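Long-range contacts in L-lactate dehydrogenase (Trichomonas vaginalis, PDB 4UUN), which probably reduces pyruvate to L-lactate with NADH and belongs to the lactate/malate dehydrogenase superfamily: residues V7-A12 with C82-A87; Y36-D41 with G66-T71. All blocks are in the same frame, centred on the assembly; numbering follows the deposited sequence.

Contact 1. Residues V7-A12 with C82-A87. With NAI (1,4-dihydronicotinamide adenine dinucleotide), chain D.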
ATOM      1  N   VAL B   7      15.169  -5.670  -7.113  1.00 16.37           N
ATOM      2  CA  VAL B   7      14.362  -4.498  -7.443  1.00 16.86           C
ATOM      3  C   VAL B   7      14.900  -3.267  -6.726  1.00 16.09           C
ATOM      4  O   VAL B   7      14.954  -3.245  -5.497  1.00 14.67           O
ATOM      5  CB  VAL B   7      12.895  -4.711  -6.986  1.00 15.18           C
ATOM      6  CG1 VAL B   7      12.022  -3.474  -7.282  1.00 16.38           C
ATOM      7  CG2 VAL B   7      12.302  -5.952  -7.643  1.00 16.31           C
ATOM      8  N   LEU B   8      15.283  -2.247  -7.493  1.00 16.93           N
ATOM      9  CA  LEU B   8      15.752  -0.974  -6.935  1.00 17.03           C
ATOM     10  C   LEU B   8      14.623   0.054  -6.826  1.00 15.33           C
ATOM     11  O   LEU B   8      13.852   0.244  -7.769  1.00 14.38           O
ATOM     12  CB  LEU B   8      16.869  -0.383  -7.807  1.00 17.02           C
ATOM     13  CG  LEU B   8      17.309   1.060  -7.501  1.00 16.21           C
ATOM     14  CD1 LEU B   8      17.932   1.186  -6.115  1.00 17.26           C
ATOM     15  CD2 LEU B   8      18.284   1.546  -8.567  1.00 16.39           C
ATOM     16  N   ILE B   9      14.561   0.724  -5.675  1.00 15.34           N
ATOM     17  CA  ILE B   9      13.738   1.913  -5.485  1.00 15.48           C
ATOM     18  C   ILE B   9      14.635   3.056  -4.990  1.00 16.15           C
ATOM     19  O   ILE B   9      15.229   2.953  -3.913  1.00 16.30           O
ATOM     20  CB  ILE B   9      12.624   1.673  -4.435  1.00 12.01           C
ATOM     21  CG1 ILE B   9      11.737   0.489  -4.825  1.00 13.52           C
ATOM     22  CG2 ILE B   9      11.758   2.922  -4.263  1.00 10.03           C
ATOM     23  CD1 ILE B   9      10.808   0.017  -3.687  1.00 12.99           C
ATOM     24  N   THR B  10      14.734   4.137  -5.768  1.00 14.19           N
ATOM     25  CA  THR B  10      15.465   5.333  -5.334  1.00 13.84           C
ATOM     26  C   THR B  10      14.514   6.244  -4.584  1.00 15.59           C
ATOM     27  O   THR B  10      13.299   6.125  -4.724  1.00 16.90           O
ATOM     28  CB  THR B  10      16.077   6.126  -6.515  1.00 15.35           C
ATOM     29  OG1 THR B  10      15.033   6.675  -7.329  1.00 16.24           O
ATOM     30  CG2 THR B  10      16.985   5.244  -7.360  1.00 14.70           C
ATOM     31  N   GLY B  11      15.066   7.167  -3.800  1.00 16.07           N
ATOM     32  CA  GLY B  11      14.263   7.984  -2.906  1.00 16.40           C
ATOM     33  C   GLY B  11      13.392   7.106  -2.017  1.00 16.44           C
ATOM     34  O   GLY B  11      12.260   7.453  -1.683  1.00 16.68           O
ATOM     35  N   ALA B  12      13.939   5.960  -1.629  1.00 16.76           N
ATOM     36  CA  ALA B  12      13.158   4.902  -0.985  1.00 16.68           C
ATOM     37  C   ALA B  12      12.492   5.316   0.325  1.00 17.68           C
ATOM     38  O   ALA B  12      11.510   4.708   0.720  1.00 17.51           O
ATOM     39  CB  ALA B  12      14.024   3.660  -0.762  1.00 16.23           C
ATOM     40  N   CYS B  82      15.117  -4.740 -12.152  1.00 14.65           N
ATOM     41  CA  CYS B  82      14.349  -3.557 -12.540  1.00 13.48           C
ATOM     42  C   CYS B  82      14.548  -2.432 -11.535  1.00 14.32           C
ATOM     43  O   CYS B  82      15.116  -2.639 -10.455  1.00 14.78           O
ATOM     44  CB  CYS B  82      12.857  -3.878 -12.717  1.00 11.23           C
ATOM     45  SG  CYS B  82      11.994  -4.366 -11.196  1.00 16.32           S
ATOM     46  N   ALA B  83      14.109  -1.232 -11.906  1.00 16.15           N
ATOM     47  CA  ALA B  83      14.310  -0.061 -11.065  1.00 16.20           C
ATOM     48  C   ALA B  83      13.150   0.911 -11.162  1.00 15.52           C
ATOM     49  O   ALA B  83      12.617   1.162 -12.255  1.00 15.27           O
ATOM     50  CB  ALA B  83      15.600   0.641 -11.442  1.00 18.26           C
ATOM     51  N   PHE B  84      12.773   1.449 -10.008  1.00 13.05           N
ATOM     52  CA  PHE B  84      11.803   2.524  -9.914  1.00 14.26           C
ATOM     53  C   PHE B  84      12.580   3.783  -9.531  1.00 14.89           C
ATOM     54  O   PHE B  84      12.959   3.958  -8.367  1.00 14.84           O
ATOM     55  CB  PHE B  84      10.742   2.199  -8.851  1.00 15.34           C
ATOM     56  CG  PHE B  84       9.875   1.011  -9.191  1.00 14.88           C
ATOM     57  CD1 PHE B  84      10.298  -0.282  -8.919  1.00 14.87           C
ATOM     58  CD2 PHE B  84       8.627   1.190  -9.767  1.00 13.86           C
ATOM     59  CE1 PHE B  84       9.499  -1.366  -9.228  1.00 13.40           C
ATOM     60  CE2 PHE B  84       7.825   0.109 -10.080  1.00 13.08           C
ATOM     61  CZ  PHE B  84       8.255  -1.167  -9.812  1.00 13.46           C
ATOM     62  N   LEU B  85      12.855   4.636 -10.516  1.00 13.88           N
ATOM     63  CA  LEU B  85      13.619   5.855 -10.270  1.00 13.57           C
ATOM     64  C   LEU B  85      12.679   6.969  -9.830  1.00 12.57           C
ATOM     65  O   LEU B  85      12.208   7.777 -10.644  1.00 12.18           O
ATOM     66  CB  LEU B  85      14.413   6.269 -11.508  1.00 14.15           C
ATOM     67  CG  LEU B  85      15.371   5.222 -12.083  1.00 15.39           C
ATOM     68  CD1 LEU B  85      16.181   5.830 -13.223  1.00 17.45           C
ATOM     69  CD2 LEU B  85      16.300   4.658 -11.015  1.00 15.23           C
ATOM     70  N   VAL B  86      12.431   7.005  -8.527  1.00 11.84           N
ATOM     71  CA  VAL B  86      11.472   7.925  -7.931  1.00 12.95           C
ATOM     72  C   VAL B  86      12.129   9.240  -7.537  1.00 12.66           C
ATOM     73  O   VAL B  86      11.545  10.311  -7.687  1.00 12.11           O
ATOM     74  CB  VAL B  86      10.831   7.271  -6.680  1.00 14.81           C
ATOM     75  CG1 VAL B  86       9.889   8.227  -5.981  1.00 16.14           C
ATOM     76  CG2 VAL B  86      10.110   5.983  -7.071  1.00 14.46           C
ATOM     77  N   ALA B  87      13.352   9.162  -7.034  1.00 13.48           N
ATOM     78  CA  ALA B  87      14.061  10.354  -6.572  1.00 14.98           C
ATOM     79  C   ALA B  87      14.321  11.351  -7.698  1.00 15.44           C
ATOM     80  O   ALA B  87      14.659  10.962  -8.810  1.00 13.29           O
ATOM     81  CB  ALA B  87      15.376   9.954  -5.940  1.00 15.24           C
TER
HETATM   82  PA  NAI D 345       9.220  12.700  -0.985  0.79 43.01           P
HETATM   83  O1A NAI D 345       9.788  14.092  -0.842  0.79 46.74           O
HETATM   84  O2A NAI D 345       8.278  12.151   0.065  0.79 38.47           O
HETATM   85  O5B NAI D 345      10.448  11.668  -1.144  0.79 39.80           O
HETATM   86  C5B NAI D 345      11.493  11.834  -2.100  0.79 37.23           C
HETATM   87  C4B NAI D 345      12.703  11.032  -1.635  0.79 34.53           C
HETATM   88  O4B NAI D 345      13.783  11.134  -2.570  0.79 35.55           O
HETATM   89  C3B NAI D 345      13.249  11.517  -0.295  0.79 31.04           C
HETATM   90  O3B NAI D 345      13.323  10.406   0.605  0.79 27.60           O
HETATM   91  C2B NAI D 345      14.630  12.082  -0.603  0.79 32.05           C
HETATM   92  O2B NAI D 345      15.569  11.928   0.468  0.79 29.81           O
HETATM   93  C1B NAI D 345      14.998  11.256  -1.820  0.79 35.18           C
HETATM   94  N9A NAI D 345      16.098  11.780  -2.662  0.79 35.82           N
HETATM   95  C8A NAI D 345      16.361  13.057  -3.015  0.79 35.91           C
HETATM   96  N7A NAI D 345      17.463  13.105  -3.816  0.79 35.50           N
HETATM   97  C5A NAI D 345      17.910  11.843  -3.983  0.79 36.00           C
HETATM   98  C6A NAI D 345      19.019  11.172  -4.705  0.79 38.49           C
HETATM   99  N6A NAI D 345      19.912  11.885  -5.434  0.79 41.60           N
HETATM  100  N1A NAI D 345      19.111   9.821  -4.606  0.79 35.89           N
HETATM  101  C2A NAI D 345      18.233   9.083  -3.886  0.79 32.44           C
HETATM  102  N3A NAI D 345      17.209   9.634  -3.203  0.79 31.52           N
HETATM  103  C4A NAI D 345      17.006  10.975  -3.210  0.79 34.33           C
HETATM  104  O3  NAI D 345       8.485  12.621  -2.415  0.79 77.31           O
HETATM  105  PN  NAI D 345       7.413  11.614  -3.070  0.79 46.80           P
HETATM  106  O1N NAI D 345       6.020  12.081  -2.701  0.79 48.97           O
HETATM  107  O2N NAI D 345       7.853  10.199  -2.770  0.79 43.94           O
HETATM  108  O5D NAI D 345       7.628  11.900  -4.640  0.79 36.24           O
HETATM  109  C5D NAI D 345       8.908  11.665  -5.205  0.79 37.01           C
HETATM  110  C4D NAI D 345       8.949  12.130  -6.652  0.79 40.46           C
HETATM  111  O4D NAI D 345       8.024  11.430  -7.489  0.79 40.75           O
HETATM  112  C3D NAI D 345       8.599  13.599  -6.793  0.79 43.39           C
HETATM  113  O3D NAI D 345       9.751  14.418  -6.540  0.79 49.52           O
HETATM  114  C2D NAI D 345       8.098  13.690  -8.219  0.79 36.71           C
HETATM  115  O2D NAI D 345       9.181  14.107  -9.047  0.79 25.58           O
HETATM  116  C1D NAI D 345       7.693  12.266  -8.607  0.79 41.31           C
HETATM  117  N1N NAI D 345       6.275  12.113  -9.003  0.79 44.85           N
HETATM  118  C2N NAI D 345       6.025  11.563 -10.194  0.79 44.26           C
HETATM  119  C3N NAI D 345       4.746  11.354 -10.697  0.79 40.76           C
HETATM  120  C7N NAI D 345       4.514  10.714 -12.057  0.79 33.04           C
HETATM  121  O7N NAI D 345       3.498  10.134 -12.416  0.79 25.17           O
HETATM  122  N7N NAI D 345       5.499  10.766 -12.979  0.79 32.06           N
HETATM  123  C4N NAI D 345       3.551  11.746  -9.867  0.79 43.00           C
HETATM  124  C5N NAI D 345       3.937  12.328  -8.584  0.79 45.08           C
HETATM  125  C6N NAI D 345       5.269  12.485  -8.202  0.79 46.17           C
HETATM  126  O   HOH W   1      15.843   8.343  -9.194  1.00 14.65           O
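Leu8 sits between Cys82 and Phe84 and bonds to both through its backbone: its N donates to Cys82 O at 3.0 Å, nearly straight at 177°, and its O accepts Phe84 N at 2.8 Å. Thr10 N continues the pairing to Phe84 O. The Thr10 side chain adds bonds of its own. With chi1 at 66°, OG1 lies between its own N and carbonyl carbon and faces the 82-87 chain, where it accepts Ala87 N at 3.0 Å and, more weakly, Val86 N. A water joins OG1 to Ala87 O, and these bonds tie Thr10 to the backbone that leaves the inverse gamma turn centred on Leu85. These are the two central parallel strands of a Rossmann fold, and both run out into the dinucleotide site. Gly11, at positive phi, belongs to the glycine-rich loop predicted to bind NAD; its CA lies 3.2 Å from O4B of the bound NADH, while Ala87 CB comes within 3.3 Å of adenine N3A. Apolar contacts fill both faces of the sheet. On one, Val7 CG1 meets the Phe84 ring in plane at its edge, 3.8 Å from CE1, and Val7 CG2 touches Cys82 SG; helix 15-25 covers Ile9 and Phe84 here. On the other, Leu8 CB and CD2 lie against Ala83 CB, and Thr10 CG2 packs on Leu85 CD2 at 3.8 Å.

Contact 2. Residues Y36-D41 with G66-T71. With NAI (1,4-dihydronicotinamide adenine dinucleotide), chain D.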
ATOM      1  N   TYR B  36      14.197  -9.220  -3.858  1.00 15.92           N
ATOM      2  CA  TYR B  36      15.218  -8.632  -3.009  1.00 14.34           C
ATOM      3  C   TYR B  36      15.246  -7.130  -3.297  1.00 15.83           C
ATOM      4  O   TYR B  36      15.510  -6.710  -4.427  1.00 17.53           O
ATOM      5  CB  TYR B  36      16.580  -9.276  -3.282  1.00 14.33           C
ATOM      6  CG  TYR B  36      17.679  -8.793  -2.360  1.00 18.10           C
ATOM      7  CD1 TYR B  36      18.301  -7.568  -2.573  1.00 21.66           C
ATOM      8  CD2 TYR B  36      18.099  -9.561  -1.280  1.00 18.87           C
ATOM      9  CE1 TYR B  36      19.298  -7.121  -1.740  1.00 23.82           C
ATOM     10  CE2 TYR B  36      19.109  -9.119  -0.441  1.00 20.78           C
ATOM     11  CZ  TYR B  36      19.701  -7.898  -0.675  1.00 23.09           C
ATOM     12  OH  TYR B  36      20.705  -7.442   0.152  1.00 23.86           O
ATOM     13  N   LEU B  37      14.948  -6.321  -2.286  1.00 18.38           N
ATOM     14  CA  LEU B  37      14.833  -4.880  -2.480  1.00 17.19           C
ATOM     15  C   LEU B  37      16.141  -4.137  -2.242  1.00 18.30           C
ATOM     16  O   LEU B  37      16.762  -4.274  -1.194  1.00 19.28           O
ATOM     17  CB  LEU B  37      13.757  -4.313  -1.556  1.00 16.66           C
ATOM     18  CG  LEU B  37      12.336  -4.857  -1.747  1.00 17.07           C
ATOM     19  CD1 LEU B  37      11.395  -4.264  -0.684  1.00 14.87           C
ATOM     20  CD2 LEU B  37      11.821  -4.579  -3.149  1.00 18.64           C
ATOM     21  N   HIS B  38      16.545  -3.341  -3.225  1.00 16.94           N
ATOM     22  CA  HIS B  38      17.630  -2.379  -3.052  1.00 16.74           C
ATOM     23  C   HIS B  38      16.992  -1.026  -2.800  1.00 16.14           C
ATOM     24  O   HIS B  38      16.261  -0.508  -3.649  1.00 16.40           O
ATOM     25  CB  HIS B  38      18.512  -2.308  -4.300  1.00 18.39           C
ATOM     26  CG  HIS B  38      19.189  -3.597  -4.632  1.00 20.23           C
ATOM     27  ND1 HIS B  38      20.560  -3.734  -4.655  1.00 20.75           N
ATOM     28  CD2 HIS B  38      18.683  -4.810  -4.959  1.00 19.77           C
ATOM     29  CE1 HIS B  38      20.869  -4.977  -4.976  1.00 20.41           C
ATOM     30  NE2 HIS B  38      19.749  -5.648  -5.168  1.00 19.56           N
ATOM     31  N   LEU B  39      17.264  -0.459  -1.632  1.00 13.20           N
ATOM     32  CA  LEU B  39      16.583   0.746  -1.181  1.00 14.60           C
ATOM     33  C   LEU B  39      17.589   1.891  -1.033  1.00 17.30           C
ATOM     34  O   LEU B  39      18.397   1.902  -0.100  1.00 19.94           O
ATOM     35  CB  LEU B  39      15.863   0.447   0.138  1.00 15.04           C
ATOM     36  CG  LEU B  39      14.838  -0.699   0.075  1.00 15.36           C
ATOM     37  CD1 LEU B  39      14.391  -1.098   1.475  1.00 17.48           C
ATOM     38  CD2 LEU B  39      13.620  -0.338  -0.772  1.00 15.24           C
ATOM     39  N   LEU B  40      17.549   2.838  -1.976  1.00 17.46           N
ATOM     40  CA  LEU B  40      18.526   3.928  -2.040  1.00 16.41           C
ATOM     41  C   LEU B  40      17.934   5.266  -1.611  1.00 16.82           C
ATOM     42  O   LEU B  40      16.869   5.665  -2.083  1.00 18.02           O
ATOM     43  CB  LEU B  40      19.077   4.066  -3.471  1.00 18.65           C
ATOM     44  CG  LEU B  40      20.115   5.173  -3.731  1.00 18.87           C
ATOM     45  CD1 LEU B  40      21.424   4.893  -3.000  1.00 22.27           C
ATOM     46  CD2 LEU B  40      20.378   5.352  -5.220  1.00 17.14           C
ATOM     47  N   ASP B  41      18.630   5.964  -0.724  1.00 16.60           N
ATOM     48  CA  ASP B  41      18.281   7.353  -0.427  1.00 18.28           C
ATOM     49  C   ASP B  41      19.540   8.129  -0.034  1.00 22.29           C
ATOM     50  O   ASP B  41      20.655   7.638  -0.217  1.00 23.60           O
ATOM     51  CB  ASP B  41      17.195   7.431   0.651  1.00 18.42           C
ATOM     52  CG  ASP B  41      16.265   8.625   0.459  1.00 21.03           C
ATOM     53  OD1 ASP B  41      16.774   9.751   0.282  1.00 21.72           O
ATOM     54  OD2 ASP B  41      15.022   8.441   0.465  1.00 21.14           O
ATOM     55  N   GLY B  66      15.080 -10.618   0.953  1.00 20.21           N
ATOM     56  CA  GLY B  66      16.011  -9.770   1.675  1.00 19.59           C
ATOM     57  C   GLY B  66      15.975  -8.349   1.152  1.00 18.97           C
ATOM     58  O   GLY B  66      15.155  -8.021   0.295  1.00 17.52           O
ATOM     59  N   PHE B  67      16.853  -7.503   1.681  1.00 19.18           N
ATOM     60  CA  PHE B  67      16.945  -6.119   1.241  1.00 18.97           C
ATOM     61  C   PHE B  67      18.276  -5.503   1.659  1.00 20.05           C
ATOM     62  O   PHE B  67      18.944  -6.001   2.566  1.00 21.16           O
ATOM     63  CB  PHE B  67      15.807  -5.277   1.835  1.00 19.69           C
ATOM     64  CG  PHE B  67      15.843  -5.191   3.337  1.00 21.33           C
ATOM     65  CD1 PHE B  67      16.649  -4.258   3.980  1.00 21.43           C
ATOM     66  CD2 PHE B  67      15.085  -6.054   4.109  1.00 22.94           C
ATOM     67  CE1 PHE B  67      16.694  -4.192   5.362  1.00 20.99           C
ATOM     68  CE2 PHE B  67      15.125  -5.986   5.493  1.00 22.76           C
ATOM     69  CZ  PHE B  67      15.924  -5.053   6.115  1.00 21.63           C
ATOM     70  N   VAL B  68      18.653  -4.421   0.985  1.00 19.55           N
ATOM     71  CA  VAL B  68      19.746  -3.575   1.443  1.00 21.66           C
ATOM     72  C   VAL B  68      19.274  -2.131   1.402  1.00 21.15           C
ATOM     73  O   VAL B  68      18.717  -1.679   0.398  1.00 22.86           O
ATOM     74  CB  VAL B  68      21.041  -3.756   0.611  1.00 24.47           C
ATOM     75  CG1 VAL B  68      20.806  -3.463  -0.874  1.00 25.56           C
ATOM     76  CG2 VAL B  68      22.151  -2.873   1.160  1.00 26.03           C
ATOM     77  N   ALA B  69      19.445  -1.437   2.524  1.00 19.54           N
ATOM     78  CA  ALA B  69      19.148  -0.016   2.612  1.00 21.35           C
ATOM     79  C   ALA B  69      20.485   0.699   2.633  1.00 21.46           C
ATOM     80  O   ALA B  69      21.359   0.359   3.430  1.00 22.27           O
ATOM     81  CB  ALA B  69      18.347   0.287   3.864  1.00 23.43           C
ATOM     82  N   THR B  70      20.658   1.674   1.747  1.00 20.89           N
ATOM     83  CA  THR B  70      21.983   2.224   1.492  1.00 21.55           C
ATOM     84  C   THR B  70      21.950   3.618   0.866  1.00 21.24           C
ATOM     85  O   THR B  70      20.928   4.045   0.318  1.00 20.20           O
ATOM     86  CB  THR B  70      22.770   1.293   0.546  1.00 20.13           C
ATOM     87  OG1 THR B  70      24.101   1.787   0.370  1.00 21.21           O
ATOM     88  CG2 THR B  70      22.080   1.192  -0.826  1.00 18.41           C
ATOM     89  N   THR B  71      23.080   4.312   0.967  1.00 22.32           N
ATOM     90  CA  THR B  71      23.311   5.567   0.252  1.00 23.42           C
ATOM     91  C   THR B  71      24.337   5.363  -0.855  1.00 23.42           C
ATOM     92  O   THR B  71      24.679   6.304  -1.576  1.00 24.93           O
ATOM     93  CB  THR B  71      23.837   6.670   1.186  1.00 25.84           C
ATOM     94  OG1 THR B  71      25.083   6.259   1.762  1.00 25.66           O
ATOM     95  CG2 THR B  71      22.841   6.957   2.296  1.00 28.71           C
TER
HETATM   96  PA  NAI D 345       9.220  12.700  -0.985  0.79 43.01           P
HETATM   97  O1A NAI D 345       9.788  14.092  -0.842  0.79 46.74           O
HETATM   98  O2A NAI D 345       8.278  12.151   0.065  0.79 38.47           O
HETATM   99  O5B NAI D 345      10.448  11.668  -1.144  0.79 39.80           O
HETATM  100  C5B NAI D 345      11.493  11.834  -2.100  0.79 37.23           C
HETATM  101  C4B NAI D 345      12.703  11.032  -1.635  0.79 34.53           C
HETATM  102  O4B NAI D 345      13.783  11.134  -2.570  0.79 35.55           O
HETATM  103  C3B NAI D 345      13.249  11.517  -0.295  0.79 31.04           C
HETATM  104  O3B NAI D 345      13.323  10.406   0.605  0.79 27.60           O
HETATM  105  C2B NAI D 345      14.630  12.082  -0.603  0.79 32.05           C
HETATM  106  O2B NAI D 345      15.569  11.928   0.468  0.79 29.81           O
HETATM  107  C1B NAI D 345      14.998  11.256  -1.820  0.79 35.18           C
HETATM  108  N9A NAI D 345      16.098  11.780  -2.662  0.79 35.82           N
HETATM  109  C8A NAI D 345      16.361  13.057  -3.015  0.79 35.91           C
HETATM  110  N7A NAI D 345      17.463  13.105  -3.816  0.79 35.50           N
HETATM  111  C5A NAI D 345      17.910  11.843  -3.983  0.79 36.00           C
HETATM  112  C6A NAI D 345      19.019  11.172  -4.705  0.79 38.49           C
HETATM  113  N6A NAI D 345      19.912  11.885  -5.434  0.79 41.60           N
HETATM  114  N1A NAI D 345      19.111   9.821  -4.606  0.79 35.89           N
HETATM  115  C2A NAI D 345      18.233   9.083  -3.886  0.79 32.44           C
HETATM  116  N3A NAI D 345      17.209   9.634  -3.203  0.79 31.52           N
HETATM  117  C4A NAI D 345      17.006  10.975  -3.210  0.79 34.33           C
HETATM  118  O3  NAI D 345       8.485  12.621  -2.415  0.79 77.31           O
HETATM  119  PN  NAI D 345       7.413  11.614  -3.070  0.79 46.80           P
HETATM  120  O1N NAI D 345       6.020  12.081  -2.701  0.79 48.97           O
HETATM  121  O2N NAI D 345       7.853  10.199  -2.770  0.79 43.94           O
HETATM  122  O5D NAI D 345       7.628  11.900  -4.640  0.79 36.24           O
HETATM  123  C5D NAI D 345       8.908  11.665  -5.205  0.79 37.01           C
HETATM  124  C4D NAI D 345       8.949  12.130  -6.652  0.79 40.46           C
HETATM  125  O4D NAI D 345       8.024  11.430  -7.489  0.79 40.75           O
HETATM  126  C3D NAI D 345       8.599  13.599  -6.793  0.79 43.39           C
HETATM  127  O3D NAI D 345       9.751  14.418  -6.540  0.79 49.52           O
HETATM  128  C2D NAI D 345       8.098  13.690  -8.219  0.79 36.71           C
HETATM  129  O2D NAI D 345       9.181  14.107  -9.047  0.79 25.58           O
HETATM  130  C1D NAI D 345       7.693  12.266  -8.607  0.79 41.31           C
HETATM  131  N1N NAI D 345       6.275  12.113  -9.003  0.79 44.85           N
HETATM  132  C2N NAI D 345       6.025  11.563 -10.194  0.79 44.26           C
HETATM  133  C3N NAI D 345       4.746  11.354 -10.697  0.79 40.76           C
HETATM  134  C7N NAI D 345       4.514  10.714 -12.057  0.79 33.04           C
HETATM  135  O7N NAI D 345       3.498  10.134 -12.416  0.79 25.17           O
HETATM  136  N7N NAI D 345       5.499  10.766 -12.979  0.79 32.06           N
HETATM  137  C4N NAI D 345       3.551  11.746  -9.867  0.79 43.00           C
HETATM  138  C5N NAI D 345       3.937  12.328  -8.584  0.79 45.08           C
HETATM  139  C6N NAI D 345       5.269  12.485  -8.202  0.79 46.17           C
HETATM  140  O   HOH W   2      22.796   8.457  -1.975  1.00 25.23           O
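Tyr36 lays one face of its ring on the Gly66-Phe67 peptide, with Gly66 C 3.4 Å above the plane and Phe67 N close to the same height, both offset toward the rim. CG is anti to the backbone N (chi1 -175°), which swings the ring across to the neighbouring strand over Gly66, where there is no side chain to block it. His38 CD2 lies in plane at the edge of this ring, while Tyr36 CE1 sits over one face of the imidazole. The Tyr36 ring also stacks with that of His6, whose ND1 bonds to His38 NE2; His38 ND1 bonds to Ala75 O. Val68 CG1 comes to 3.8 Å from His38 ND1, approaching the ring obliquely. The two strands belong to a right-handed beta-alpha-beta unit of the Rossmann fold, joined through helix 46-57; residues 66-70 lie on the sheet's edge strand within this chain. Five backbone bonds pair them, from Leu37 N to Gly66 O through to Asp41 N to Thr70 O; between these, Leu39 N reaches Val68 O at 2.8 Å. On the face toward helix 46-57, Leu37 CB meets Phe67 CB at 4.1 Å. Just past the strand, the Asp41 carboxylate takes both adenosine ribose hydroxyls of NADH, O2B on OD1, where the modelled 2.5 Å is doubtfully short, and O3B on OD2 at 2.6 Å; Ala13 N also binds OD2.

In the fold
Both contacts belong to one parallel sheet, where strands 5-10 and 35-40 are neighbours: Val7 pairs through its backbone with Tyr36 and His38, joining contact 1 to contact 2. Contact 1 lies at the sheet's centre and is wholly buried, with one aromatic ring, Phe84, among mostly aliphatic side chains. Contact 2 reaches the edge strand and is only partly buried; it has the rings of Tyr36, His38 and Phe67, the last packing on Tyr164 of the second subunit. Both touch the same NADH, but differently: contact 1 offers close backbone and small side chains, whereas contact 2 supplies a carboxylate, whose OD2 packs against Gly11 and Ala12.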